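Local coordinates for probable transcriptional regulator, ArsR family protein (Rhodococcus sp. RHA1, PDB 3F6O), which probably acts as a DNA-binding transcription factor of the ArsR family, using a winged helix-turn-helix fold, at residues F12-D17 and H53-S58. Numbering follows the deposited sequence.
Sequences FQALAD and HFLEDS
The C-terminal turn of helix 5-15 meets that of helix 45-57 closest at Ala14 and Leu55, whose CA atoms lie 6.2 Å apart, near enough for a methyl group to fill the gap. Ala14 CB sits among three side chains, in apolar contact with Phe54 CE2 at 3.7 Å and, more loosely, with Leu55 CD2, while Ser58 OG also touches it. With CG anti to its backbone N (chi1 -164°), Phe54 carries its ring across to helix 5-15, where CE2 reaches Ala14 N and CZ comes within 3.5 Å of Gln13 CG. The Gln13 and Phe54 side chains cross at about a right angle; Gln13 bends at chi2, its amide hydrogen-bonding to Gln13 of the second subunit. Arg20 makes a cation-pi contact with Phe54 and hydrogen-bonds to Gln13 O and Ala14 O. Phe54 O accepts from Ser58 N and, at 2.7 Å, from Ser58 OG, on opposite faces of its plane, which fixes the hydroxyl beside Ala14. With an alanine at Phe54, Gln13 and Ala14 would probably face a gap and Arg20 would lose its aromatic partner. The contact packs helix 5-15, which also meets the second subunit, against helix 45-57, the presumed recognition helix of a winged ArsR-type domain.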
loop_
_atom_site.group_PDB
_atom_site.type_symbol
_atom_site.label_atom_id
_atom_site.label_comp_id
_atom_site.label_asym_id
_atom_site.label_seq_id
_atom_site.Cartn_x
_atom_site.Cartn_y
_atom_site.Cartn_z
ATOM N N PHE A 12 -1.372 1.756 -3.956
ATOM C CA PHE A 12 -0.751 1.739 -2.646
ATOM C C PHE A 12 -0.545 3.148 -2.065
ATOM O O PHE A 12 -0.751 3.344 -0.880
ATOM C CB PHE A 12 0.559 0.966 -2.687
ATOM C CG PHE A 12 0.385 -0.507 -2.760
ATOM C CD1 PHE A 12 -0.301 -1.190 -1.759
ATOM C CD2 PHE A 12 0.971 -1.225 -3.785
ATOM C CE1 PHE A 12 -0.430 -2.574 -1.832
ATOM C CE2 PHE A 12 0.857 -2.622 -3.853
ATOM C CZ PHE A 12 0.152 -3.289 -2.872
ATOM N N GLN A 13 -0.192 4.139 -2.892
ATOM C CA GLN A 13 -0.072 5.514 -2.383
ATOM C C GLN A 13 -1.378 6.025 -1.762
ATOM O O GLN A 13 -1.369 6.777 -0.769
ATOM C CB GLN A 13 0.387 6.462 -3.508
ATOM C CG GLN A 13 0.679 7.878 -3.033
ATOM C CD GLN A 13 1.868 7.964 -2.115
ATOM O OE1 GLN A 13 2.998 7.759 -2.538
ATOM N NE2 GLN A 13 1.625 8.282 -0.839
ATOM N N ALA A 14 -2.500 5.613 -2.347
ATOM C CA ALA A 14 -3.804 6.012 -1.852
ATOM C C ALA A 14 -4.000 5.512 -0.426
ATOM O O ALA A 14 -4.516 6.241 0.416
ATOM C CB ALA A 14 -4.915 5.524 -2.769
ATOM N N LEU A 15 -3.568 4.283 -0.164
ATOM C CA LEU A 15 -3.706 3.676 1.167
ATOM C C LEU A 15 -2.721 4.203 2.226
ATOM O O LEU A 15 -2.868 3.900 3.418
ATOM C CB LEU A 15 -3.565 2.139 1.066
ATOM C CG LEU A 15 -4.621 1.408 0.255
ATOM C CD1 LEU A 15 -4.430 -0.130 0.318
ATOM C CD2 LEU A 15 -6.030 1.800 0.688
ATOM N N ALA A 16 -1.719 4.984 1.802
ATOM C CA ALA A 16 -0.714 5.504 2.737
ATOM C C ALA A 16 -1.256 6.597 3.673
ATOM O O ALA A 16 -0.631 6.918 4.683
ATOM C CB ALA A 16 0.510 5.995 1.959
ATOM N N ASP A 17 -2.407 7.172 3.341
ATOM C CA ASP A 17 -3.017 8.262 4.122
ATOM C C ASP A 17 -4.156 7.754 5.008
ATOM O O ASP A 17 -5.053 7.024 4.539
ATOM C CB ASP A 17 -3.517 9.361 3.179
ATOM C CG ASP A 17 -4.104 10.543 3.911
ATOM O OD1 ASP A 17 -3.332 11.427 4.316
ATOM O OD2 ASP A 17 -5.344 10.603 4.090
ATOM N N HIS A 53 -10.356 13.146 -4.609
ATOM C CA HIS A 53 -9.844 13.108 -5.978
ATOM C C HIS A 53 -8.757 12.049 -6.153
ATOM O O HIS A 53 -8.703 11.351 -7.166
ATOM C CB HIS A 53 -9.319 14.489 -6.388
ATOM C CG HIS A 53 -10.412 15.482 -6.630
ATOM N ND1 HIS A 53 -10.356 16.781 -6.169
ATOM C CD2 HIS A 53 -11.608 15.358 -7.260
ATOM C CE1 HIS A 53 -11.462 17.420 -6.511
ATOM N NE2 HIS A 53 -12.238 16.581 -7.174
ATOM N N PHE A 54 -7.894 11.932 -5.153
ATOM C CA PHE A 54 -6.819 10.948 -5.214
ATOM C C PHE A 54 -7.424 9.544 -5.226
ATOM O O PHE A 54 -7.001 8.686 -6.011
ATOM C CB PHE A 54 -5.820 11.136 -4.059
ATOM C CG PHE A 54 -4.523 10.412 -4.287
ATOM C CD1 PHE A 54 -3.393 11.099 -4.695
ATOM C CD2 PHE A 54 -4.448 9.027 -4.173
ATOM C CE1 PHE A 54 -2.201 10.408 -4.936
ATOM C CE2 PHE A 54 -3.257 8.339 -4.423
ATOM C CZ PHE A 54 -2.160 9.017 -4.811
ATOM N N LEU A 55 -8.432 9.316 -4.365
ATOM C CA LEU A 55 -9.163 8.031 -4.321
ATOM C C LEU A 55 -9.819 7.690 -5.667
ATOM O O LEU A 55 -9.777 6.545 -6.135
ATOM C CB LEU A 55 -10.239 8.036 -3.197
ATOM C CG LEU A 55 -9.674 7.835 -1.765
ATOM C CD1 LEU A 55 -10.799 7.876 -0.693
ATOM C CD2 LEU A 55 -8.868 6.507 -1.677
ATOM N N GLU A 56 -10.406 8.690 -6.306
ATOM C CA GLU A 56 -11.048 8.441 -7.589
ATOM C C GLU A 56 -9.993 8.178 -8.679
ATOM O O GLU A 56 -10.106 7.211 -9.425
ATOM C CB GLU A 56 -12.020 9.561 -7.989
ATOM C CG GLU A 56 -12.913 9.079 -9.185
ATOM C CD GLU A 56 -14.183 9.903 -9.436
ATOM O OE1 GLU A 56 -14.280 11.061 -8.941
ATOM O OE2 GLU A 56 -15.080 9.363 -10.162
ATOM N N ASP A 57 -8.967 9.013 -8.732
ATOM C CA ASP A 57 -7.925 8.873 -9.752
ATOM C C ASP A 57 -7.200 7.546 -9.664
ATOM O O ASP A 57 -6.860 6.970 -10.676
ATOM C CB ASP A 57 -6.919 10.022 -9.687
ATOM C CG ASP A 57 -7.501 11.323 -10.197
ATOM O OD1 ASP A 57 -8.518 11.302 -10.926
ATOM O OD2 ASP A 57 -6.936 12.377 -9.855
ATOM N N SER A 58 -6.957 7.066 -8.444
ATOM C CA SER A 58 -6.309 5.779 -8.257
ATOM C C SER A 58 -7.257 4.559 -8.393
ATOM O O SER A 58 -6.808 3.401 -8.301
ATOM C CB SER A 58 -5.555 5.769 -6.918
ATOM O OG SER A 58 -6.444 6.009 -5.839
#